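Local coordinates for protein Non-ribosomal peptide synthetase (PDB 3WV4) that belongs to the non-ribosomal peptide synthetases and has the fold of the AMP-binding (ANL) family, at residues 132-135 with 136-140; 146-150 with 151-155; 317-321 with 322-326; 275-279 with 280-284. All coordinates share one frame; numbering follows the deposited sequence.

Contact 1 (132-135 with 136-140)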
ATOM      1  N   PHE A 132     -19.672 -15.219   4.820  1.00 67.06           N
ATOM      2  CA  PHE A 132     -20.165 -14.383   5.928  1.00 60.45           C
ATOM      3  C   PHE A 132     -19.155 -13.253   6.266  1.00 57.99           C
ATOM      4  O   PHE A 132     -19.509 -12.219   6.844  1.00 56.20           O
ATOM      5  CB  PHE A 132     -20.428 -15.182   7.184  1.00 58.60           C
ATOM      6  CG  PHE A 132     -19.227 -15.316   8.058  1.00 51.68           C
ATOM      7  CD1 PHE A 132     -19.150 -14.590   9.231  1.00 51.01           C
ATOM      8  CD2 PHE A 132     -18.179 -16.149   7.694  1.00 47.36           C
ATOM      9  CE1 PHE A 132     -18.058 -14.713  10.047  1.00 50.19           C
ATOM     10  CE2 PHE A 132     -17.094 -16.299   8.515  1.00 49.42           C
ATOM     11  CZ  PHE A 132     -17.021 -15.570   9.682  1.00 48.76           C
ATOM     12  N   HIS A 133     -17.896 -13.495   5.945  1.00 52.02           N
ATOM     13  CA  HIS A 133     -16.855 -12.517   6.188  1.00 52.07           C
ATOM     14  C   HIS A 133     -17.073 -11.324   5.243  1.00 53.80           C
ATOM     15  O   HIS A 133     -17.064 -10.140   5.675  1.00 51.62           O
ATOM     16  CB  HIS A 133     -15.497 -13.187   5.994  1.00 48.39           C
ATOM     17  CG  HIS A 133     -14.361 -12.348   6.441  1.00 44.30           C
ATOM     18  ND1 HIS A 133     -13.060 -12.666   6.164  1.00 43.52           N
ATOM     19  CD2 HIS A 133     -14.335 -11.184   7.125  1.00 45.12           C
ATOM     20  CE1 HIS A 133     -12.266 -11.731   6.662  1.00 44.40           C
ATOM     21  NE2 HIS A 133     -13.018 -10.815   7.243  1.00 46.23           N
ATOM     22  N   LEU A 134     -17.323 -11.651   3.969  1.00 54.80           N
ATOM     23  CA  LEU A 134     -17.726 -10.660   2.957  1.00 51.48           C
ATOM     24  C   LEU A 134     -18.944  -9.864   3.376  1.00 51.69           C
ATOM     25  O   LEU A 134     -18.910  -8.640   3.369  1.00 48.34           O
ATOM     26  CB  LEU A 134     -17.979 -11.345   1.614  1.00 55.21           C
ATOM     27  CG  LEU A 134     -16.626 -11.689   0.979  1.00 57.64           C
ATOM     28  CD1 LEU A 134     -16.750 -12.780  -0.078  1.00 61.39           C
ATOM     29  CD2 LEU A 134     -16.008 -10.436   0.371  1.00 56.85           C
ATOM     30  N   ARG A 135     -20.006 -10.545   3.807  1.00 52.91           N
ATOM     31  CA  ARG A 135     -21.207  -9.814   4.193  1.00 53.95           C
ATOM     32  C   ARG A 135     -20.927  -8.800   5.289  1.00 48.56           C
ATOM     33  O   ARG A 135     -21.453  -7.702   5.238  1.00 50.67           O
ATOM     34  CB  ARG A 135     -22.411 -10.726   4.587  1.00 60.88           C
ATOM     35  CG  ARG A 135     -22.296 -11.495   5.875  1.00 66.73           C
ATOM     36  CD  ARG A 135     -23.673 -12.061   6.291  1.00 74.05           C
ATOM     37  NE  ARG A 135     -24.535 -12.266   5.120  1.00 72.15           N
ATOM     38  CZ  ARG A 135     -24.640 -13.406   4.437  1.00 67.65           C
ATOM     39  NH1 ARG A 135     -23.952 -14.495   4.790  1.00 61.45           N
ATOM     40  NH2 ARG A 135     -25.475 -13.457   3.408  1.00 68.09           N
ATOM     41  N   SER A 136     -20.162  -9.189   6.306  1.00 47.50           N
ATOM     42  CA  SER A 136     -19.854  -8.314   7.452  1.00 48.92           C
ATOM     43  C   SER A 136     -19.042  -7.084   7.013  1.00 44.71           C
ATOM     44  O   SER A 136     -19.361  -5.950   7.359  1.00 44.37           O
ATOM     45  CB  SER A 136     -19.064  -9.116   8.504  1.00 50.65           C
ATOM     46  OG  SER A 136     -18.565  -8.271   9.516  1.00 55.08           O
ATOM     47  N   VAL A 137     -18.002  -7.335   6.234  1.00 43.46           N
ATOM     48  CA  VAL A 137     -17.066  -6.281   5.816  1.00 41.48           C
ATOM     49  C   VAL A 137     -17.786  -5.324   4.858  1.00 42.71           C
ATOM     50  O   VAL A 137     -17.757  -4.100   5.047  1.00 43.79           O
ATOM     51  CB  VAL A 137     -15.793  -6.900   5.194  1.00 39.58           C
ATOM     52  CG1 VAL A 137     -14.925  -5.844   4.521  1.00 38.83           C
ATOM     53  CG2 VAL A 137     -14.980  -7.593   6.277  1.00 40.94           C
ATOM     54  N   ILE A 138     -18.517  -5.883   3.899  1.00 42.72           N
ATOM     55  CA  ILE A 138     -19.239  -5.068   2.941  1.00 40.73           C
ATOM     56  C   ILE A 138     -20.265  -4.184   3.611  1.00 42.68           C
ATOM     57  O   ILE A 138     -20.316  -2.987   3.341  1.00 43.35           O
ATOM     58  CB  ILE A 138     -19.883  -5.938   1.854  1.00 42.74           C
ATOM     59  CG1 ILE A 138     -18.753  -6.556   1.034  1.00 40.15           C
ATOM     60  CG2 ILE A 138     -20.859  -5.132   0.995  1.00 42.67           C
ATOM     61  CD1 ILE A 138     -19.196  -7.383  -0.138  1.00 43.59           C
ATOM     62  N   ALA A 139     -21.059  -4.755   4.523  1.00 43.72           N
ATOM     63  CA  ALA A 139     -22.017  -3.966   5.306  1.00 43.28           C
ATOM     64  C   ALA A 139     -21.293  -2.957   6.194  1.00 43.40           C
ATOM     65  O   ALA A 139     -21.758  -1.843   6.364  1.00 46.62           O
ATOM     66  CB  ALA A 139     -22.916  -4.870   6.179  1.00 44.45           C
ATOM     67  N   ASP A 140     -20.177  -3.315   6.790  1.00 43.35           N
ATOM     68  CA  ASP A 140     -19.462  -2.281   7.570  1.00 46.38           C
ATOM     69  C   ASP A 140     -19.006  -1.118   6.628  1.00 45.77           C
ATOM     70  O   ASP A 140     -19.154   0.056   6.964  1.00 43.39           O
ATOM     71  CB  ASP A 140     -18.271  -2.860   8.298  1.00 48.05           C
ATOM     72  CG  ASP A 140     -17.633  -1.849   9.251  1.00 52.14           C
ATOM     73  OD1 ASP A 140     -18.269  -1.614  10.280  1.00 48.28           O
ATOM     74  OD2 ASP A 140     -16.528  -1.291   8.955  1.00 47.67           O
TER
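His133 and Val137, one turn apart on the alpha-helix 131-141, meet along the flank of that helix: the methyl CG2 of Val137 comes obliquely against the imidazole, with CG2 3.7 Å from CD2 of His133. The ring is carried there by a first torsion that sets His133 CG opposite the backbone N (chi1 -170°), while Val137 turns CG2 back over the preceding turn. Next to this pair, Leu134 and Ile138 repeat the same i to i+4 spacing on the buried face, where Leu134 CD2 and Ile138 CD1 touch at 4.4 Å, a light apolar contact.

Behind the side chains stands the regular backbone pattern that sets their spacing. Four successive amides, those of Ser136, Val137, Ile138 and Ala139, bond to the carbonyls of Phe132, His133, Leu134 and Arg135. The tightest of the four joins Ile138 N to Leu134 O at 2.8 Å, and it is also nearly straight, with 166° at the hydrogen. Further out, Leu134 packs on Met129 and on Val160 of helix 151-160, so the buried side of the helix packs against the next helix of the chain. His133 leans on Ser204 and Ser136 on Pro208, both in loops. Towards the far end, OD2 of Asp140 is hydrogen-bonded to the hydroxyl of Tyr200, and the backbone O of Asp140 accepts from Trp402 NE1. The apolar branches also lie over backbone oxygens of the turn before: Ile138 CG1 sits 3.1 Å from Leu134 O.

Contact 2 (146-150 with 151-155)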
ATOM      1  N   VAL A 146     -20.124  -2.696  -5.900  1.00 42.38           N
ATOM      2  CA  VAL A 146     -19.111  -3.673  -5.653  1.00 44.31           C
ATOM      3  C   VAL A 146     -18.548  -4.110  -6.971  1.00 45.57           C
ATOM      4  O   VAL A 146     -19.310  -4.385  -7.919  1.00 52.51           O
ATOM      5  CB  VAL A 146     -19.679  -4.918  -4.936  1.00 44.26           C
ATOM      6  CG1 VAL A 146     -18.624  -6.011  -4.822  1.00 43.09           C
ATOM      7  CG2 VAL A 146     -20.238  -4.553  -3.561  1.00 46.04           C
ATOM      8  N   ILE A 147     -17.223  -4.203  -7.041  1.00 40.05           N
ATOM      9  CA  ILE A 147     -16.587  -4.668  -8.259  1.00 37.71           C
ATOM     10  C   ILE A 147     -15.901  -5.991  -8.011  1.00 37.80           C
ATOM     11  O   ILE A 147     -15.065  -6.095  -7.090  1.00 43.69           O
ATOM     12  CB  ILE A 147     -15.599  -3.617  -8.771  1.00 36.66           C
ATOM     13  CG1 ILE A 147     -16.399  -2.392  -9.190  1.00 38.57           C
ATOM     14  CG2 ILE A 147     -14.794  -4.170  -9.942  1.00 34.91           C
ATOM     15  CD1 ILE A 147     -15.604  -1.151  -9.304  1.00 43.01           C
ATOM     16  N   ALA A 148     -16.205  -6.975  -8.857  1.00 35.26           N
ATOM     17  CA  ALA A 148     -15.713  -8.350  -8.725  1.00 35.40           C
ATOM     18  C   ALA A 148     -14.799  -8.688  -9.886  1.00 37.50           C
ATOM     19  O   ALA A 148     -14.820  -8.037 -10.928  1.00 37.59           O
ATOM     20  CB  ALA A 148     -16.900  -9.329  -8.716  1.00 37.67           C
ATOM     21  N   GLU A 149     -14.092  -9.782  -9.733  1.00 37.87           N
ATOM     22  CA  GLU A 149     -13.102 -10.227 -10.662  1.00 41.39           C
ATOM     23  C   GLU A 149     -13.674 -10.860 -11.958  1.00 44.09           C
ATOM     24  O   GLU A 149     -13.033 -10.842 -12.980  1.00 40.34           O
ATOM     25  CB  GLU A 149     -12.217 -11.256  -9.935  1.00 42.28           C
ATOM     26  CG  GLU A 149     -11.155 -11.918 -10.802  1.00 47.24           C
ATOM     27  CD  GLU A 149     -10.285 -12.858 -10.017  1.00 50.84           C
ATOM     28  OE1 GLU A 149      -9.165 -13.125 -10.487  1.00 57.89           O
ATOM     29  OE2 GLU A 149     -10.704 -13.290  -8.929  1.00 51.01           O
ATOM     30  N   ASP A 150     -14.820 -11.513 -11.859  1.00 47.09           N
ATOM     31  CA  ASP A 150     -15.410 -12.246 -12.977  1.00 46.63           C
ATOM     32  C   ASP A 150     -16.829 -12.543 -12.596  1.00 45.70           C
ATOM     33  O   ASP A 150     -17.269 -12.166 -11.517  1.00 44.77           O
ATOM     34  CB  ASP A 150     -14.638 -13.513 -13.342  1.00 46.95           C
ATOM     35  CG  ASP A 150     -14.605 -14.548 -12.216  1.00 49.42           C
ATOM     36  OD1 ASP A 150     -15.505 -14.618 -11.384  1.00 49.36           O
ATOM     37  OD2 ASP A 150     -13.660 -15.342 -12.159  1.00 50.73           O
ATOM     38  N   GLU A 151     -17.565 -13.213 -13.464  1.00 53.15           N
ATOM     39  CA  GLU A 151     -18.990 -13.440 -13.196  1.00 54.80           C
ATOM     40  C   GLU A 151     -19.237 -14.436 -12.079  1.00 50.98           C
ATOM     41  O   GLU A 151     -20.179 -14.290 -11.307  1.00 51.09           O
ATOM     42  CB  GLU A 151     -19.745 -13.862 -14.477  1.00 58.59           C
ATOM     43  CG  GLU A 151     -20.056 -12.685 -15.385  1.00 61.86           C
ATOM     44  CD  GLU A 151     -20.913 -11.612 -14.711  1.00 63.28           C
ATOM     45  OE1 GLU A 151     -21.781 -11.949 -13.850  1.00 69.29           O
ATOM     46  OE2 GLU A 151     -20.738 -10.433 -15.061  1.00 60.79           O
ATOM     47  N   THR A 152     -18.398 -15.447 -11.982  1.00 52.49           N
ATOM     48  CA  THR A 152     -18.553 -16.424 -10.908  1.00 55.71           C
ATOM     49  C   THR A 152     -18.383 -15.678  -9.573  1.00 55.36           C
ATOM     50  O   THR A 152     -19.220 -15.778  -8.679  1.00 53.46           O
ATOM     51  CB  THR A 152     -17.631 -17.669 -11.068  1.00 59.61           C
ATOM     52  OG1 THR A 152     -16.404 -17.305 -11.704  1.00 68.38           O
ATOM     53  CG2 THR A 152     -18.312 -18.730 -11.929  1.00 64.18           C
ATOM     54  N   ALA A 153     -17.310 -14.895  -9.468  1.00 53.11           N
ATOM     55  CA  ALA A 153     -17.040 -14.115  -8.247  1.00 48.36           C
ATOM     56  C   ALA A 153     -18.135 -13.110  -7.973  1.00 47.34           C
ATOM     57  O   ALA A 153     -18.473 -12.866  -6.834  1.00 43.89           O
ATOM     58  CB  ALA A 153     -15.672 -13.430  -8.322  1.00 45.87           C
ATOM     59  N   ALA A 154     -18.687 -12.516  -9.025  1.00 50.88           N
ATOM     60  CA  ALA A 154     -19.762 -11.560  -8.842  1.00 52.22           C
ATOM     61  C   ALA A 154     -21.017 -12.283  -8.365  1.00 51.55           C
ATOM     62  O   ALA A 154     -21.803 -11.699  -7.629  1.00 49.24           O
ATOM     63  CB  ALA A 154     -20.042 -10.771 -10.121  1.00 52.47           C
ATOM     64  N   ASP A 155     -21.244 -13.513  -8.809  1.00 56.34           N
ATOM     65  CA  ASP A 155     -22.411 -14.281  -8.286  1.00 63.67           C
ATOM     66  C   ASP A 155     -22.222 -14.603  -6.807  1.00 65.36           C
ATOM     67  O   ASP A 155     -23.147 -14.436  -6.020  1.00 67.82           O
ATOM     68  CB  ASP A 155     -22.684 -15.556  -9.077  1.00 63.89           C
ATOM     69  CG  ASP A 155     -23.239 -15.257 -10.467  1.00 72.34           C
ATOM     70  OD1 ASP A 155     -24.062 -14.309 -10.609  1.00 69.92           O
ATOM     71  OD2 ASP A 155     -22.839 -15.958 -11.417  1.00 71.84           O
TER
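Asp150 caps the N-terminus of helix 151-160 in the beta-alpha-beta unit formed with strands 145-148 and 165-167, and reaches Ala153 and Thr152 through a single oxygen. Its chi1 of 63° tucks CG between the backbone N and the carbonyl carbon, which folds the carboxylate back over the first turn. OD1 thereby takes the amide of Ala153 in a short, almost straight bond of 2.6 Å, the donor arriving nearly along the C-O axis. The hydroxyl of Thr152 gives its proton to the same oxygen from a different direction, 55° out of the carboxylate plane, with OG1 2.9 Å from OD1. Two donors thus grip one oxygen and fix the rotation of the group, and the first-turn amides probably favour its negative charge.

The backbone of Asp150 serves the helix as well, its carbonyl accepting from the amide of Ala154. Where the strand ends, Ala148 points toward the helix and fits against it with a small methyl; Val165 of the next strand touches both Ala148 and Ala154. In this close approach of strand to helix, Ala148 CB lies 3.7 Å from Ala154 CB and 3.6 Å from Ala154 CA.

Contact 3 (317-321 with 322-326)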
ATOM      1  N   ALA A 317       7.198  -8.900   9.051  1.00 59.26           N
ATOM      2  CA  ALA A 317       7.787  -9.677  10.185  1.00 54.28           C
ATOM      3  C   ALA A 317       9.284  -9.889  10.098  1.00 49.93           C
ATOM      4  O   ALA A 317       9.846  -9.872   9.041  1.00 56.58           O
ATOM      5  CB  ALA A 317       7.112 -11.040  10.305  1.00 55.17           C
ATOM      6  N   ALA A 318       9.907 -10.112  11.235  1.00 46.14           N
ATOM      7  CA  ALA A 318      11.326 -10.287  11.351  1.00 46.06           C
ATOM      8  C   ALA A 318      11.897 -11.229  10.304  1.00 46.66           C
ATOM      9  O   ALA A 318      11.410 -12.340  10.075  1.00 48.05           O
ATOM     10  CB  ALA A 318      11.669 -10.795  12.757  1.00 47.69           C
ATOM     11  N   LEU A 319      12.946 -10.763   9.661  1.00 44.64           N
ATOM     12  CA  LEU A 319      13.658 -11.533   8.679  1.00 41.32           C
ATOM     13  C   LEU A 319      14.848 -12.123   9.422  1.00 43.66           C
ATOM     14  O   LEU A 319      15.598 -11.373  10.038  1.00 49.39           O
ATOM     15  CB  LEU A 319      14.106 -10.576   7.577  1.00 41.59           C
ATOM     16  CG  LEU A 319      14.465 -11.158   6.204  1.00 36.06           C
ATOM     17  CD1 LEU A 319      13.293 -11.915   5.589  1.00 35.33           C
ATOM     18  CD2 LEU A 319      14.877 -10.002   5.309  1.00 34.68           C
ATOM     19  N   PRO A 320      14.992 -13.457   9.436  1.00 38.97           N
ATOM     20  CA  PRO A 320      16.029 -14.111  10.227  1.00 41.01           C
ATOM     21  C   PRO A 320      17.393 -13.989   9.608  1.00 44.34           C
ATOM     22  O   PRO A 320      17.495 -13.813   8.374  1.00 47.54           O
ATOM     23  CB  PRO A 320      15.602 -15.588  10.257  1.00 42.28           C
ATOM     24  CG  PRO A 320      14.706 -15.747   9.071  1.00 40.67           C
ATOM     25  CD  PRO A 320      14.072 -14.420   8.798  1.00 40.08           C
ATOM     26  N   GLN A 321      18.434 -14.084  10.434  1.00 42.05           N
ATOM     27  CA  GLN A 321      19.772 -13.778   9.947  1.00 43.70           C
ATOM     28  C   GLN A 321      20.104 -14.621   8.731  1.00 44.90           C
ATOM     29  O   GLN A 321      20.682 -14.125   7.771  1.00 45.15           O
ATOM     30  CB  GLN A 321      20.836 -13.992  11.000  1.00 42.47           C
ATOM     31  CG  GLN A 321      22.187 -13.376  10.649  1.00 43.17           C
ATOM     32  CD  GLN A 321      22.062 -11.889  10.366  1.00 43.51           C
ATOM     33  OE1 GLN A 321      21.295 -11.191  11.021  1.00 46.81           O
ATOM     34  NE2 GLN A 321      22.751 -11.411   9.344  1.00 41.00           N
ATOM     35  N   VAL A 322      19.716 -15.884   8.785  1.00 41.84           N
ATOM     36  CA  VAL A 322      20.102 -16.834   7.752  1.00 43.31           C
ATOM     37  C   VAL A 322      19.544 -16.476   6.390  1.00 41.66           C
ATOM     38  O   VAL A 322      20.208 -16.709   5.396  1.00 42.33           O
ATOM     39  CB  VAL A 322      19.672 -18.261   8.049  1.00 42.24           C
ATOM     40  CG1 VAL A 322      20.885 -19.101   8.384  1.00 42.95           C
ATOM     41  CG2 VAL A 322      18.648 -18.299   9.173  1.00 42.19           C
ATOM     42  N   THR A 323      18.310 -15.980   6.364  1.00 38.66           N
ATOM     43  CA  THR A 323      17.708 -15.543   5.126  1.00 40.68           C
ATOM     44  C   THR A 323      18.438 -14.299   4.627  1.00 36.69           C
ATOM     45  O   THR A 323      18.739 -14.188   3.457  1.00 34.80           O
ATOM     46  CB  THR A 323      16.216 -15.253   5.300  1.00 42.70           C
ATOM     47  OG1 THR A 323      15.572 -16.420   5.778  1.00 45.88           O
ATOM     48  CG2 THR A 323      15.572 -14.837   3.973  1.00 43.18           C
ATOM     49  N   ILE A 324      18.754 -13.398   5.550  1.00 36.05           N
ATOM     50  CA  ILE A 324      19.449 -12.178   5.205  1.00 35.39           C
ATOM     51  C   ILE A 324      20.738 -12.512   4.494  1.00 33.78           C
ATOM     52  O   ILE A 324      21.013 -11.983   3.423  1.00 33.32           O
ATOM     53  CB  ILE A 324      19.732 -11.300   6.439  1.00 36.24           C
ATOM     54  CG1 ILE A 324      18.406 -10.854   7.082  1.00 37.40           C
ATOM     55  CG2 ILE A 324      20.550 -10.070   6.056  1.00 35.02           C
ATOM     56  CD1 ILE A 324      18.603 -10.331   8.508  1.00 38.90           C
ATOM     57  N   ASP A 325      21.496 -13.425   5.081  1.00 34.06           N
ATOM     58  CA  ASP A 325      22.799 -13.811   4.586  1.00 35.44           C
ATOM     59  C   ASP A 325      22.654 -14.429   3.212  1.00 35.83           C
ATOM     60  O   ASP A 325      23.436 -14.122   2.294  1.00 33.26           O
ATOM     61  CB  ASP A 325      23.484 -14.800   5.536  1.00 37.92           C
ATOM     62  CG  ASP A 325      23.912 -14.168   6.887  1.00 40.63           C
ATOM     63  OD1 ASP A 325      23.988 -12.912   7.021  1.00 40.33           O
ATOM     64  OD2 ASP A 325      24.140 -14.962   7.845  1.00 41.19           O
ATOM     65  N   ALA A 326      21.633 -15.263   3.055  1.00 35.41           N
ATOM     66  CA  ALA A 326      21.453 -15.988   1.817  1.00 32.47           C
ATOM     67  C   ALA A 326      21.117 -15.023   0.678  1.00 32.48           C
ATOM     68  O   ALA A 326      21.531 -15.215  -0.457  1.00 30.11           O
ATOM     69  CB  ALA A 326      20.359 -16.988   1.990  1.00 34.57           C
TER
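Gln321 and Asp325, four residues apart, supply the polar side-chain bond across the first turn of helix 321-330. The NE2 of Gln321 donates to OD1 of Asp325 at 3.0 Å, with an angle of 151° at the hydrogen. The two flat groups are far from coplanar, their planes 57° apart, and the amide nitrogen comes in from above the carboxylate plane. A bend at chi2 (56°) curls the glutamine chain over the helix to bring this about.

Among the backbone bonds, the carbonyl of Pro320, the N-cap residue, accepts from Ile324 N in a good helical bond and from Thr323 N in a weak one, while Gln321 O takes the amide of Asp325.

The apolar contacts centre on Leu319, which lays its two methyl branches against adjacent residues of the first turn: CD2 meets CG1 of Ile324 at 4.0 Å, and CD1 meets CG2 of Thr323 at 4.0 Å, these last two side chains crossing at about a right angle.

A separate van der Waals contact sets ring carbon CG of Pro320 3.5 Å from the hydroxyl oxygen OG1 of Thr323. Leu319 and Thr323 both rest on Ala292 of helix 289-300, so the turn that leads from strand 311-314 into helix 321-330 is packed against that neighbouring helix.

Contact 4 (275-279 with 280-284)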
ATOM      1  N   LYS A 275      13.781 -16.230 -12.826  1.00 48.57           N
ATOM      2  CA  LYS A 275      13.730 -15.860 -14.216  1.00 53.29           C
ATOM      3  C   LYS A 275      12.894 -14.592 -14.416  1.00 50.07           C
ATOM      4  O   LYS A 275      13.363 -13.601 -14.992  1.00 49.49           O
ATOM      5  CB  LYS A 275      13.127 -17.021 -15.006  1.00 57.82           C
ATOM      6  CG  LYS A 275      13.262 -16.914 -16.511  1.00 62.28           C
ATOM      7  CD  LYS A 275      12.395 -17.970 -17.176  1.00 62.97           C
ATOM      8  CE  LYS A 275      12.759 -18.125 -18.627  1.00 70.43           C
ATOM      9  NZ  LYS A 275      11.903 -19.151 -19.291  1.00 79.72           N
ATOM     10  N   SER A 276      11.667 -14.607 -13.921  1.00 45.18           N
ATOM     11  CA  SER A 276      10.824 -13.416 -13.978  1.00 44.66           C
ATOM     12  C   SER A 276      11.579 -12.165 -13.495  1.00 40.00           C
ATOM     13  O   SER A 276      11.502 -11.108 -14.112  1.00 38.13           O
ATOM     14  CB  SER A 276       9.559 -13.624 -13.147  1.00 47.40           C
ATOM     15  OG  SER A 276       9.219 -15.000 -13.114  1.00 53.83           O
ATOM     16  N   LEU A 277      12.287 -12.283 -12.381  1.00 35.97           N
ATOM     17  CA  LEU A 277      12.989 -11.145 -11.845  1.00 32.50           C
ATOM     18  C   LEU A 277      14.015 -10.628 -12.802  1.00 33.14           C
ATOM     19  O   LEU A 277      14.059  -9.431 -13.070  1.00 32.37           O
ATOM     20  CB  LEU A 277      13.665 -11.489 -10.524  1.00 29.98           C
ATOM     21  CG  LEU A 277      12.614 -11.710  -9.425  1.00 29.45           C
ATOM     22  CD1 LEU A 277      13.212 -12.423  -8.209  1.00 29.86           C
ATOM     23  CD2 LEU A 277      12.115 -10.349  -8.981  1.00 29.49           C
ATOM     24  N   ARG A 278      14.850 -11.534 -13.284  1.00 36.03           N
ATOM     25  CA  ARG A 278      15.940 -11.193 -14.195  1.00 39.43           C
ATOM     26  C   ARG A 278      15.411 -10.616 -15.493  1.00 40.41           C
ATOM     27  O   ARG A 278      15.861  -9.558 -15.964  1.00 41.59           O
ATOM     28  CB  ARG A 278      16.849 -12.414 -14.453  1.00 41.46           C
ATOM     29  CG  ARG A 278      17.928 -12.204 -15.544  1.00 45.82           C
ATOM     30  CD  ARG A 278      18.600 -13.505 -16.001  1.00 47.67           C
ATOM     31  NE  ARG A 278      18.580 -14.478 -14.906  1.00 51.16           N
ATOM     32  CZ  ARG A 278      17.977 -15.667 -14.931  1.00 53.13           C
ATOM     33  NH1 ARG A 278      17.362 -16.124 -16.022  1.00 47.58           N
ATOM     34  NH2 ARG A 278      18.029 -16.418 -13.843  1.00 54.93           N
ATOM     35  N   GLU A 279      14.457 -11.314 -16.085  1.00 41.90           N
ATOM     36  CA  GLU A 279      13.907 -10.898 -17.357  1.00 44.74           C
ATOM     37  C   GLU A 279      13.113  -9.600 -17.276  1.00 41.20           C
ATOM     38  O   GLU A 279      12.971  -8.926 -18.272  1.00 42.97           O
ATOM     39  CB  GLU A 279      13.065 -12.036 -17.969  1.00 46.60           C
ATOM     40  CG  GLU A 279      13.956 -13.209 -18.385  1.00 54.49           C
ATOM     41  CD  GLU A 279      13.222 -14.299 -19.165  1.00 61.17           C
ATOM     42  OE1 GLU A 279      12.003 -14.133 -19.402  1.00 60.57           O
ATOM     43  OE2 GLU A 279      13.880 -15.311 -19.543  1.00 63.10           O
ATOM     44  N   SER A 280      12.569  -9.252 -16.105  1.00 38.17           N
ATOM     45  CA  SER A 280      11.849  -7.967 -15.956  1.00 32.92           C
ATOM     46  C   SER A 280      12.859  -6.853 -15.705  1.00 30.79           C
ATOM     47  O   SER A 280      12.548  -5.699 -15.778  1.00 31.59           O
ATOM     48  CB  SER A 280      10.827  -8.088 -14.829  1.00 33.86           C
ATOM     49  OG  SER A 280      11.471  -8.327 -13.582  1.00 38.21           O
ATOM     50  N   GLY A 281      14.097  -7.179 -15.401  1.00 30.74           N
ATOM     51  CA  GLY A 281      15.038  -6.106 -15.114  1.00 30.98           C
ATOM     52  C   GLY A 281      14.768  -5.591 -13.681  1.00 29.46           C
ATOM     53  O   GLY A 281      15.214  -4.511 -13.330  1.00 31.55           O
ATOM     54  N   ALA A 282      14.051  -6.360 -12.871  1.00 27.02           N
ATOM     55  CA  ALA A 282      13.621  -5.901 -11.517  1.00 27.05           C
ATOM     56  C   ALA A 282      14.794  -5.285 -10.736  1.00 26.17           C
ATOM     57  O   ALA A 282      15.813  -5.908 -10.608  1.00 27.29           O
ATOM     58  CB  ALA A 282      13.064  -7.065 -10.722  1.00 26.32           C
ATOM     59  N   THR A 283      14.586  -4.112 -10.152  1.00 26.89           N
ATOM     60  CA  THR A 283      15.548  -3.515  -9.272  1.00 25.89           C
ATOM     61  C   THR A 283      15.140  -3.484  -7.817  1.00 27.51           C
ATOM     62  O   THR A 283      16.014  -3.528  -6.951  1.00 28.91           O
ATOM     63  CB  THR A 283      15.888  -2.092  -9.720  1.00 25.28           C
ATOM     64  OG1 THR A 283      14.697  -1.299  -9.705  1.00 25.33           O
ATOM     65  CG2 THR A 283      16.459  -2.116 -11.181  1.00 27.18           C
ATOM     66  N   MET A 284      13.852  -3.360  -7.530  1.00 28.17           N
ATOM     67  CA  MET A 284      13.367  -3.280  -6.151  1.00 26.85           C
ATOM     68  C   MET A 284      12.323  -4.346  -5.948  1.00 28.59           C
ATOM     69  O   MET A 284      11.517  -4.559  -6.826  1.00 30.81           O
ATOM     70  CB  MET A 284      12.704  -1.946  -5.893  1.00 26.37           C
ATOM     71  CG  MET A 284      13.485  -0.722  -6.357  1.00 27.83           C
ATOM     72  SD  MET A 284      14.769  -0.252  -5.210  1.00 29.86           S
ATOM     73  CE  MET A 284      13.873   0.560  -3.909  1.00 26.16           C
TER
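Ser280, with chi1 at 63°, turns its hydroxyl back under the last turn of helix 273-280 and into contact with Ser276 and Leu277, at a C-terminus closed by a Schellman motif. Gly281 supplies the other decisive torsion, a positive phi of 78°, readily accommodated by glycine, that takes the chain out of the helical path. This turn brings the amide of Ala282 to Leu277 O at 3.1 Å, nearly in line with the carbonyl, while Gly281 N bonds to Arg278 O from well above the carbonyl plane.

Ser280 OG has two acceptors near it, Ser276 O at 2.8 Å and Leu277 O at 2.9 Å, and its single proton may go to either. Its backbone amide bonds to Ser276 O and, more weakly, to Leu277 O. The carbonyls at the end of the helix are thus engaged by backbone and side chain together.

The arginine of the last turn looks elsewhere: Arg278 forms a salt bridge with Asp302 and bonds through NE to Gly305 O. Phe238 of strand 236-239 covers Leu277, Ser280 and Ala282 from the sheet side. On this side Leu277 packs on Ala282, its CD2 3.8 Å from Ala282 CB.

In the fold
Along the chain the order is contact 1, contact 2, contact 4, contact 3, all within the AMP-binding region of the protein. Contacts 1 and 2 are close neighbours, their centres 15 Å apart: helix 131-141 is followed, after a short loop, by strand 145-148 of the parallel sheet 121-124, 97-101, 145-148, 165-167. Contact 4 lies across the chain's centre from contact 1, their centres 38 Å apart. It leads into strand 284-287, which pairs in parallel with 311-314, the strand preceding contact 3; centres of contacts 3 and 4 are 21 Å apart. Contacts 2 and 3 mark helix starts and contact 4 a helix end, so these local turns direct the chain between the helices and sheets of the fold.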